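Local coordinates for tail fiber protein (Pseudomonas aeruginosa, PDB 6CL6) that forms the trimeric receptor-binding fibre of the R2 pyocin, a contractile injection system, and probably recognises the surface of target Pseudomonas cells, at residues F126-G137 against S146-Q156; Y188-R196 against P205-G213. All blocks are in the same frame, centred on the assembly; numbering follows the deposited sequence.

Interaction 1: F126-G137 against S146-Q156; sequences FTKEADGELPGG and SGWWSQSFTAQ. With EDO (1,2-ethanediol), chain K.
W148 and D131 tie the edge of a mixed beta-sheet, where 132-133 runs parallel to 147-151. The indole of W148 lies in a cup of backbone from 127-130: NE1 gives a hydrogen bond to T127 O at 2.7 Å, in the ring plane, and A130 CB sits over the six-membered ring as a CH-pi contact, 3.8 Å from the centroid. A chi1 of 57°, CG between backbone N and carbonyl carbon, turns the indole into this cup. D131 suits the approach to the strand because it pairs at two points: its N donates to W148 O, and its OD1 accepts from W148 N (2.8 Å) on the anti side, tilted 30° from the carboxylate plane, with CB over the five-membered ring of W149. G147 leaves room for that oxygen. The parallel pair E133 with S150 is framed by S150 N to G132 O and L134 N to S150 O, and the bent E133 side chain takes a hydrogen bond from S152 OG at OE1 (2.5 Å, syn side). Buried, branched L134 crosses W149 at about a right angle, CG 3.9 Å from W149 CB, beside M143 and Y163. Q151 NE2 donates to P135 O (3.2 Å) from above the carbonyl plane. D131 OD2 forms a salt bridge to K128 of the third subunit. In-plane bonds from F153 N and Q156 NE2 to Q151 OE1 hold that amide in place.

Interaction 2: Y188-R196 against P205-G213; sequences YDGESFYFR and PWRRMWHGG. With EDO (1,2-ethanediol), chain K.
An antiparallel beta-hairpin, 193-199 with 202-208, joins these segments, and the chain before 193-199 and after 202-208 prolongs the contact. F195 and R207 form the hydrogen-bonded pair, R207 N to F195 O at 2.8 Å, and Y194 and R208 the non-hydrogen-bonded one. On the sheet face that carries F195 and R207, R207 CB lies over the F195 ring, 3.6 Å from the centroid. On the other face the R208 chain, extended from CG to NE with CG anti to the backbone N (chi1 -176°), runs past the Y194 ring and reaches E191. Its NE and NH2 grip E191 OE2, side-on and from one face of the carboxylate, with NH2 at 2.9 Å; D214 is a second partner of NH2. E191 OE1 receives Y194 OH at 2.5 Å on its syn lone pair, so the acid links arginine to tyrosine, while S192 CB lies over the guanidinium face. H211 donates from NE2 to E191 O in a nearly straight bond, 2.8 Å and 179°, although it comes from above the carbonyl plane. At the hairpin's other end, R196 lays its CD over W206, 3.5 Å from the five-membered ring centroid, its guanidinium 14° from parallel to the indole; Q183 and D141 hold its polar end. Strand 180-187 flanks 193-199 and touches F193, F195 and W206, whereas R207 NE reaches G190 O of the third subunit.

Overall arrangement
Interactions 1 and 2 sit at opposite edges of one six-stranded mixed sheet, their centres 18 Å apart: interaction 1 pairs outer strand 132-133 with 147-151, interaction 2 outer strand 202-208 with 193-199. Interaction 2 is the more buried, with 7 of 13 touching residues buried and one exposed, against 7 of 20 and four in interaction 1. In interaction 1 the charged pairs run between subunits and waters bridge the segments, whereas interaction 2 has its salt bridge, E191-R208, between its own two segments. They meet where T154 OG1 packs against Y188 CE1, 3.8 Å, and a 1,2-ethanediol, probably from the crystallisation liquor, hydrogen-bonds to T154 N and Y188 OH.

Interaction 1: F126-G137 against S146-Q156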
loop_
_atom_site.group_PDB
_atom_site.type_symbol
_atom_site.label_atom_id
_atom_site.label_comp_id
_atom_site.label_asym_id
_atom_site.label_seq_id
_atom_site.Cartn_x
_atom_site.Cartn_y
_atom_site.Cartn_z
ATOM N N PHE A 126 -5.241 45.659 0.073
ATOM C CA PHE A 126 -5.951 44.457 0.502
ATOM C C PHE A 126 -6.712 44.800 1.775
ATOM O O PHE A 126 -6.100 45.151 2.795
ATOM C CB PHE A 126 -4.965 43.307 0.740
ATOM C CG PHE A 126 -4.542 42.617 -0.509
ATOM C CD1 PHE A 126 -3.497 43.095 -1.258
ATOM C CD2 PHE A 126 -5.210 41.485 -0.947
ATOM C CE1 PHE A 126 -3.117 42.463 -2.426
ATOM C CE2 PHE A 126 -4.833 40.867 -2.113
ATOM C CZ PHE A 126 -3.781 41.362 -2.846
ATOM N N THR A 127 -8.033 44.700 1.730
ATOM C CA THR A 127 -8.865 45.255 2.785
ATOM C C THR A 127 -9.343 44.162 3.723
ATOM O O THR A 127 -9.373 42.981 3.378
ATOM C CB THR A 127 -10.060 46.010 2.197
ATOM O OG1 THR A 127 -10.744 45.227 1.228
ATOM C CG2 THR A 127 -9.615 47.314 1.533
ATOM N N LYS A 128 -9.723 44.575 4.944
ATOM C CA LYS A 128 -10.192 43.616 5.923
ATOM C C LYS A 128 -11.599 43.111 5.628
ATOM O O LYS A 128 -11.944 41.986 6.037
ATOM C CB LYS A 128 -10.084 44.240 7.310
ATOM C CG LYS A 128 -8.655 44.079 7.862
ATOM C CD LYS A 128 -8.481 44.670 9.233
ATOM C CE LYS A 128 -7.116 44.281 9.792
ATOM N NZ LYS A 128 -6.911 44.866 11.129
ATOM N N GLU A 129 -12.385 43.877 4.884
ATOM C CA GLU A 129 -13.595 43.385 4.264
ATOM C C GLU A 129 -13.266 42.914 2.849
ATOM O O GLU A 129 -12.433 43.500 2.177
ATOM C CB GLU A 129 -14.681 44.456 4.221
ATOM C CG GLU A 129 -15.192 44.827 5.613
ATOM C CD GLU A 129 -16.341 45.833 5.542
ATOM O OE1 GLU A 129 -16.318 46.709 4.644
ATOM O OE2 GLU A 129 -17.270 45.735 6.372
ATOM N N ALA A 130 -13.905 41.821 2.437
ATOM C CA ALA A 130 -13.705 41.295 1.101
ATOM C C ALA A 130 -14.067 42.359 0.059
ATOM O O ALA A 130 -14.927 43.211 0.292
ATOM C CB ALA A 130 -14.546 40.058 0.876
ATOM N N ASP A 131 -13.400 42.290 -1.091
ATOM C CA ASP A 131 -13.722 43.179 -2.191
ATOM C C ASP A 131 -15.149 42.995 -2.638
ATOM O O ASP A 131 -15.761 43.948 -3.110
ATOM C CB ASP A 131 -12.777 42.950 -3.375
ATOM C CG ASP A 131 -11.396 43.480 -3.125
ATOM O OD1 ASP A 131 -10.582 42.738 -2.554
ATOM O OD2 ASP A 131 -11.117 44.640 -3.486
ATOM N N GLY A 132 -15.692 41.788 -2.509
ATOM C CA GLY A 132 -17.049 41.523 -2.970
ATOM C C GLY A 132 -17.450 40.073 -2.815
ATOM O O GLY A 132 -16.619 39.186 -2.571
ATOM N N GLU A 133 -18.752 39.862 -2.925
ATOM C CA GLU A 133 -19.339 38.535 -3.056
ATOM C C GLU A 133 -19.461 38.217 -4.536
ATOM O O GLU A 133 -19.930 39.049 -5.310
ATOM C CB GLU A 133 -20.698 38.478 -2.380
ATOM C CG GLU A 133 -20.620 38.554 -0.891
ATOM C CD GLU A 133 -20.292 37.212 -0.273
ATOM O OE1 GLU A 133 -20.718 36.180 -0.840
ATOM O OE2 GLU A 133 -19.605 37.193 0.769
ATOM N N LEU A 134 -19.020 37.037 -4.925
ATOM C CA LEU A 134 -19.128 36.622 -6.313
ATOM C C LEU A 134 -20.545 36.126 -6.581
ATOM O O LEU A 134 -21.007 35.210 -5.900
ATOM C CB LEU A 134 -18.125 35.530 -6.632
ATOM C CG LEU A 134 -16.668 35.929 -6.495
ATOM C CD1 LEU A 134 -15.774 34.700 -6.505
ATOM C CD2 LEU A 134 -16.259 36.874 -7.583
ATOM N N PRO A 135 -21.237 36.672 -7.567
ATOM C CA PRO A 135 -22.550 36.142 -7.963
ATOM C C PRO A 135 -22.386 34.863 -8.759
ATOM O O PRO A 135 -21.282 34.321 -8.840
ATOM C CB PRO A 135 -23.121 37.268 -8.821
ATOM C CG PRO A 135 -21.935 37.868 -9.470
ATOM C CD PRO A 135 -20.838 37.820 -8.418
ATOM N N GLY A 136 -23.476 34.388 -9.362
ATOM C CA GLY A 136 -23.380 33.304 -10.320
ATOM C C GLY A 136 -22.766 33.768 -11.627
ATOM O O GLY A 136 -22.582 34.948 -11.891
ATOM N N GLY A 137 -22.417 32.797 -12.455
ATOM C CA GLY A 137 -21.970 33.089 -13.813
ATOM C C GLY A 137 -20.596 33.702 -13.978
ATOM O O GLY A 137 -20.256 34.114 -15.099
ATOM N N SER A 146 -5.999 42.816 -8.142
ATOM C CA SER A 146 -5.634 42.316 -6.816
ATOM C C SER A 146 -6.761 42.501 -5.822
ATOM O O SER A 146 -7.454 43.512 -5.837
ATOM C CB SER A 146 -4.387 43.043 -6.321
ATOM O OG SER A 146 -3.262 42.701 -7.043
ATOM N N GLY A 147 -6.923 41.529 -4.939
ATOM C CA GLY A 147 -7.976 41.577 -3.929
ATOM C C GLY A 147 -8.399 40.189 -3.487
ATOM O O GLY A 147 -7.741 39.188 -3.783
ATOM N N TRP A 148 -9.480 40.141 -2.734
ATOM C CA TRP A 148 -10.035 38.855 -2.380
ATOM C C TRP A 148 -11.559 38.937 -2.431
ATOM O O TRP A 148 -12.151 39.955 -2.088
ATOM C CB TRP A 148 -9.570 38.342 -1.012
ATOM C CG TRP A 148 -9.818 39.212 0.165
ATOM C CD1 TRP A 148 -9.282 40.434 0.400
ATOM C CD2 TRP A 148 -10.623 38.907 1.301
ATOM N NE1 TRP A 148 -9.710 40.915 1.610
ATOM C CE2 TRP A 148 -10.533 39.996 2.186
ATOM C CE3 TRP A 148 -11.412 37.811 1.663
ATOM C CZ2 TRP A 148 -11.195 40.025 3.393
ATOM C CZ3 TRP A 148 -12.071 37.834 2.858
ATOM C CH2 TRP A 148 -11.971 38.950 3.703
ATOM N N TRP A 149 -12.167 37.824 -2.821
ATOM C CA TRP A 149 -13.589 37.729 -3.079
ATOM C C TRP A 149 -14.129 36.421 -2.514
ATOM O O TRP A 149 -13.425 35.404 -2.467
ATOM C CB TRP A 149 -13.894 37.810 -4.584
ATOM C CG TRP A 149 -13.744 39.130 -5.183
ATOM C CD1 TRP A 149 -14.727 40.032 -5.430
ATOM C CD2 TRP A 149 -12.527 39.728 -5.650
ATOM N NE1 TRP A 149 -14.194 41.150 -6.011
ATOM C CE2 TRP A 149 -12.843 40.993 -6.135
ATOM C CE3 TRP A 149 -11.206 39.310 -5.704
ATOM C CZ2 TRP A 149 -11.869 41.859 -6.671
ATOM C CZ3 TRP A 149 -10.244 40.158 -6.212
ATOM C CH2 TRP A 149 -10.580 41.429 -6.679
ATOM N N SER A 150 -15.400 36.449 -2.137
ATOM C CA SER A 150 -16.058 35.316 -1.522
ATOM C C SER A 150 -17.161 34.782 -2.412
ATOM O O SER A 150 -18.030 35.535 -2.849
ATOM C CB SER A 150 -16.673 35.703 -0.165
ATOM O OG SER A 150 -17.238 34.600 0.478
ATOM N N GLN A 151 -17.141 33.478 -2.652
ATOM C CA GLN A 151 -18.251 32.788 -3.293
ATOM C C GLN A 151 -18.975 32.033 -2.192
ATOM O O GLN A 151 -18.461 31.033 -1.661
ATOM C CB GLN A 151 -17.785 31.843 -4.402
ATOM C CG GLN A 151 -18.906 31.008 -5.021
ATOM C CD GLN A 151 -20.051 31.873 -5.564
ATOM O OE1 GLN A 151 -21.075 32.062 -4.913
ATOM N NE2 GLN A 151 -19.856 32.420 -6.762
ATOM N N SER A 152 -20.144 32.521 -1.833
ATOM C CA SER A 152 -20.912 31.951 -0.735
ATOM C C SER A 152 -21.833 30.832 -1.168
ATOM O O SER A 152 -22.493 30.233 -0.319
ATOM C CB SER A 152 -21.680 33.068 -0.043
ATOM O OG SER A 152 -20.764 34.036 0.460
ATOM N N PHE A 153 -21.892 30.513 -2.461
ATOM C CA PHE A 153 -22.870 29.556 -2.957
ATOM C C PHE A 153 -22.205 28.549 -3.881
ATOM O O PHE A 153 -21.700 28.910 -4.934
ATOM C CB PHE A 153 -24.009 30.275 -3.697
ATOM C CG PHE A 153 -24.833 31.162 -2.824
ATOM C CD1 PHE A 153 -24.462 32.474 -2.616
ATOM C CD2 PHE A 153 -25.987 30.665 -2.194
ATOM C CE1 PHE A 153 -25.215 33.307 -1.804
ATOM C CE2 PHE A 153 -26.740 31.477 -1.368
ATOM C CZ PHE A 153 -26.353 32.806 -1.172
ATOM N N THR A 154 -22.223 27.281 -3.488
ATOM C CA THR A 154 -21.704 26.242 -4.367
ATOM C C THR A 154 -22.396 26.256 -5.727
ATOM O O THR A 154 -21.746 26.060 -6.748
ATOM C CB THR A 154 -21.838 24.891 -3.670
ATOM O OG1 THR A 154 -20.826 24.805 -2.644
ATOM C CG2 THR A 154 -21.677 23.739 -4.636
ATOM N N ALA A 155 -23.716 26.510 -5.764
ATOM C CA ALA A 155 -24.428 26.536 -7.024
ATOM C C ALA A 155 -23.954 27.676 -7.924
ATOM O O ALA A 155 -24.110 27.593 -9.145
ATOM C CB ALA A 155 -25.941 26.657 -6.803
ATOM N N GLN A 156 -23.407 28.744 -7.354
ATOM C CA GLN A 156 -22.859 29.817 -8.173
ATOM C C GLN A 156 -21.434 29.508 -8.649
ATOM O O GLN A 156 -21.019 30.032 -9.691
ATOM C CB GLN A 156 -22.907 31.144 -7.402
ATOM C CG GLN A 156 -24.377 31.618 -7.186
ATOM C CD GLN A 156 -24.507 32.971 -6.514
ATOM O OE1 GLN A 156 -25.482 33.625 -6.690
ATOM N NE2 GLN A 156 -23.518 33.367 -5.728
HETATM C C1 EDO K . -22.323 26.831 0.238
HETATM O O1 EDO K . -23.099 26.545 -0.941
HETATM C C2 EDO K . -23.135 26.434 1.455
HETATM O O2 EDO K . -23.337 25.005 1.413
HETATM O O HOH W 1 -21.420 34.714 -3.184
HETATM O O HOH W 2 -19.108 34.847 2.344
HETATM O O HOH W 3 -19.929 32.534 -10.140
#

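Interaction 2: Y188-R196 against P205-G213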
loop_
_atom_site.group_PDB
_atom_site.type_symbol
_atom_site.label_atom_id
_atom_site.label_comp_id
_atom_site.label_asym_id
_atom_site.label_seq_id
_atom_site.Cartn_x
_atom_site.Cartn_y
_atom_site.Cartn_z
ATOM N N TYR A 188 -14.621 26.199 0.915
ATOM C CA TYR A 188 -15.206 26.439 2.234
ATOM C C TYR A 188 -15.226 25.176 3.081
ATOM O O TYR A 188 -15.045 25.241 4.303
ATOM C CB TYR A 188 -16.622 27.023 2.090
ATOM C CG TYR A 188 -17.706 26.014 1.927
ATOM C CD1 TYR A 188 -17.890 25.338 0.726
ATOM C CD2 TYR A 188 -18.560 25.713 2.990
ATOM C CE1 TYR A 188 -18.909 24.406 0.584
ATOM C CE2 TYR A 188 -19.549 24.766 2.863
ATOM C CZ TYR A 188 -19.725 24.126 1.666
ATOM O OH TYR A 188 -20.731 23.206 1.554
ATOM N N ASP A 189 -15.462 24.016 2.461
ATOM C CA ASP A 189 -15.491 22.749 3.183
ATOM C C ASP A 189 -14.132 22.048 3.234
ATOM O O ASP A 189 -14.067 20.842 3.513
ATOM C CB ASP A 189 -16.508 21.797 2.540
ATOM C CG ASP A 189 -16.162 21.455 1.106
ATOM O OD1 ASP A 189 -15.205 22.050 0.571
ATOM O OD2 ASP A 189 -16.820 20.560 0.527
ATOM N N GLY A 190 -13.056 22.748 2.898
ATOM C CA GLY A 190 -11.736 22.152 2.921
ATOM C C GLY A 190 -11.506 21.094 1.872
ATOM O O GLY A 190 -10.594 20.278 2.012
ATOM N N GLU A 191 -12.338 21.060 0.829
ATOM C CA GLU A 191 -12.156 20.083 -0.236
ATOM C C GLU A 191 -10.709 20.085 -0.673
ATOM O O GLU A 191 -10.089 19.041 -0.778
ATOM C CB GLU A 191 -13.087 20.376 -1.422
ATOM C CG GLU A 191 -13.059 19.280 -2.493
ATOM C CD GLU A 191 -11.892 19.423 -3.470
ATOM O OE1 GLU A 191 -11.504 20.572 -3.784
ATOM O OE2 GLU A 191 -11.382 18.395 -3.954
ATOM N N SER A 192 -10.162 21.264 -0.917
ATOM C CA SER A 192 -8.720 21.491 -0.967
ATOM C C SER A 192 -8.456 22.988 -1.117
ATOM O O SER A 192 -9.351 23.810 -0.917
ATOM C CB SER A 192 -8.046 20.714 -2.093
ATOM O OG SER A 192 -6.649 20.695 -1.834
ATOM N N PHE A 193 -7.203 23.309 -1.412
ATOM C CA PHE A 193 -6.641 24.651 -1.590
ATOM C C PHE A 193 -5.941 24.595 -2.932
ATOM O O PHE A 193 -5.219 23.624 -3.207
ATOM C CB PHE A 193 -5.679 24.979 -0.439
ATOM C CG PHE A 193 -5.238 26.424 -0.372
ATOM C CD1 PHE A 193 -4.315 26.942 -1.246
ATOM C CD2 PHE A 193 -5.746 27.249 0.634
ATOM C CE1 PHE A 193 -3.931 28.293 -1.153
ATOM C CE2 PHE A 193 -5.345 28.564 0.732
ATOM C CZ PHE A 193 -4.432 29.071 -0.162
ATOM N N TYR A 194 -6.231 25.565 -3.812
ATOM C CA TYR A 194 -5.783 25.545 -5.192
ATOM C C TYR A 194 -5.023 26.802 -5.562
ATOM O O TYR A 194 -5.304 27.871 -5.023
ATOM C CB TYR A 194 -6.967 25.470 -6.163
ATOM C CG TYR A 194 -7.793 24.195 -6.061
ATOM C CD1 TYR A 194 -8.743 24.032 -5.050
ATOM C CD2 TYR A 194 -7.632 23.194 -6.957
ATOM C CE1 TYR A 194 -9.474 22.902 -4.964
ATOM C CE2 TYR A 194 -8.383 22.048 -6.893
ATOM C CZ TYR A 194 -9.299 21.903 -5.895
ATOM O OH TYR A 194 -10.062 20.746 -5.826
ATOM N N PHE A 195 -4.129 26.687 -6.555
ATOM C CA PHE A 195 -3.448 27.879 -7.031
ATOM C C PHE A 195 -3.165 27.800 -8.537
ATOM O O PHE A 195 -3.013 26.723 -9.115
ATOM C CB PHE A 195 -2.170 28.147 -6.211
ATOM C CG PHE A 195 -1.217 27.035 -6.204
ATOM C CD1 PHE A 195 -1.337 25.996 -5.289
ATOM C CD2 PHE A 195 -0.165 27.002 -7.119
ATOM C CE1 PHE A 195 -0.423 24.919 -5.312
ATOM C CE2 PHE A 195 0.751 25.956 -7.137
ATOM C CZ PHE A 195 0.619 24.904 -6.235
ATOM N N ARG A 196 -3.106 28.966 -9.176
ATOM C CA ARG A 196 -2.753 29.041 -10.582
ATOM C C ARG A 196 -2.263 30.454 -10.888
ATOM O O ARG A 196 -2.334 31.370 -10.053
ATOM C CB ARG A 196 -3.919 28.655 -11.504
ATOM C CG ARG A 196 -5.002 29.728 -11.633
ATOM C CD ARG A 196 -6.111 29.370 -12.621
ATOM N NE ARG A 196 -7.122 30.439 -12.671
ATOM C CZ ARG A 196 -7.959 30.650 -13.676
ATOM N NH1 ARG A 196 -7.946 29.863 -14.752
ATOM N NH2 ARG A 196 -8.822 31.668 -13.624
ATOM N N PRO A 205 -2.944 25.508 -15.605
ATOM C CA PRO A 205 -3.958 24.720 -14.891
ATOM C C PRO A 205 -3.903 24.957 -13.408
ATOM O O PRO A 205 -2.844 25.229 -12.842
ATOM C CB PRO A 205 -3.587 23.258 -15.211
ATOM C CG PRO A 205 -2.674 23.329 -16.394
ATOM C CD PRO A 205 -1.944 24.646 -16.267
ATOM N N TRP A 206 -5.073 24.814 -12.757
ATOM C CA TRP A 206 -5.086 24.851 -11.296
ATOM C C TRP A 206 -4.243 23.694 -10.757
ATOM O O TRP A 206 -4.254 22.592 -11.314
ATOM C CB TRP A 206 -6.511 24.751 -10.774
ATOM C CG TRP A 206 -7.371 25.964 -10.952
ATOM C CD1 TRP A 206 -8.346 26.158 -11.898
ATOM C CD2 TRP A 206 -7.393 27.124 -10.104
ATOM N NE1 TRP A 206 -8.943 27.394 -11.707
ATOM C CE2 TRP A 206 -8.378 27.993 -10.606
ATOM C CE3 TRP A 206 -6.638 27.526 -8.996
ATOM C CZ2 TRP A 206 -8.635 29.245 -10.032
ATOM C CZ3 TRP A 206 -6.894 28.743 -8.413
ATOM C CH2 TRP A 206 -7.883 29.599 -8.926
ATOM N N ARG A 207 -3.479 23.976 -9.701
ATOM C CA ARG A 207 -2.808 22.964 -8.909
ATOM C C ARG A 207 -3.636 22.714 -7.652
ATOM O O ARG A 207 -4.106 23.659 -7.000
ATOM C CB ARG A 207 -1.399 23.395 -8.535
ATOM C CG ARG A 207 -0.502 23.642 -9.718
ATOM C CD ARG A 207 -0.422 22.424 -10.624
ATOM N NE ARG A 207 0.940 22.218 -11.108
ATOM C CZ ARG A 207 1.270 21.365 -12.063
ATOM N NH1 ARG A 207 0.330 20.643 -12.651
ATOM N NH2 ARG A 207 2.542 21.249 -12.433
ATOM N N ARG A 208 -3.844 21.454 -7.339
ATOM C CA ARG A 208 -4.637 21.044 -6.187
ATOM C C ARG A 208 -3.724 20.482 -5.106
ATOM O O ARG A 208 -3.023 19.482 -5.325
ATOM C CB ARG A 208 -5.674 19.992 -6.604
ATOM C CG ARG A 208 -6.584 19.592 -5.462
ATOM C CD ARG A 208 -7.507 18.478 -5.892
ATOM N NE ARG A 208 -8.426 18.140 -4.821
ATOM C CZ ARG A 208 -8.080 17.446 -3.735
ATOM N NH1 ARG A 208 -6.840 17.045 -3.580
ATOM N NH2 ARG A 208 -8.975 17.171 -2.795
ATOM N N MET A 209 -3.744 21.111 -3.944
ATOM C CA MET A 209 -2.978 20.602 -2.802
ATOM C C MET A 209 -3.455 19.210 -2.387
ATOM O O MET A 209 -4.648 18.943 -2.352
ATOM C CB MET A 209 -3.109 21.569 -1.625
ATOM C CG MET A 209 -2.342 21.175 -0.384
ATOM S SD MET A 209 -2.834 22.124 1.088
ATOM C CE MET A 209 -2.430 23.786 0.687
ATOM N N TRP A 210 -2.505 18.321 -2.090
ATOM C CA TRP A 210 -2.790 17.064 -1.408
ATOM C C TRP A 210 -2.790 17.341 0.099
ATOM O O TRP A 210 -1.841 17.942 0.615
ATOM C CB TRP A 210 -1.742 15.992 -1.706
ATOM C CG TRP A 210 -1.786 15.396 -3.066
ATOM C CD1 TRP A 210 -0.756 15.348 -3.967
ATOM C CD2 TRP A 210 -2.884 14.752 -3.674
ATOM N NE1 TRP A 210 -1.169 14.712 -5.115
ATOM C CE2 TRP A 210 -2.475 14.332 -4.956
ATOM C CE3 TRP A 210 -4.203 14.467 -3.260
ATOM C CZ2 TRP A 210 -3.343 13.689 -5.846
ATOM C CZ3 TRP A 210 -5.045 13.806 -4.135
ATOM C CH2 TRP A 210 -4.613 13.421 -5.405
ATOM N N HIS A 211 -3.823 16.886 0.801
ATOM C CA HIS A 211 -3.883 17.083 2.233
ATOM C C HIS A 211 -4.367 15.823 2.933
ATOM O O HIS A 211 -4.704 14.804 2.310
ATOM C CB HIS A 211 -4.752 18.322 2.576
ATOM C CG HIS A 211 -6.162 18.215 2.113
ATOM N ND1 HIS A 211 -7.100 17.452 2.766
ATOM C CD2 HIS A 211 -6.797 18.775 1.064
ATOM C CE1 HIS A 211 -8.249 17.529 2.128
ATOM N NE2 HIS A 211 -8.093 18.334 1.094
ATOM N N GLY A 212 -4.356 15.889 4.261
ATOM C CA GLY A 212 -4.648 14.738 5.099
ATOM C C GLY A 212 -6.060 14.218 4.981
ATOM O O GLY A 212 -6.313 13.052 5.312
ATOM N N GLY A 213 -6.997 15.050 4.523
ATOM C CA GLY A 213 -8.322 14.554 4.225
ATOM C C GLY A 213 -8.412 13.738 2.948
ATOM O O GLY A 213 -9.376 12.990 2.768
HETATM C C1 EDO K . -22.323 26.831 0.238
HETATM O O1 EDO K . -23.099 26.545 -0.941
HETATM C C2 EDO K . -23.135 26.434 1.455
HETATM O O2 EDO K . -23.337 25.005 1.413
#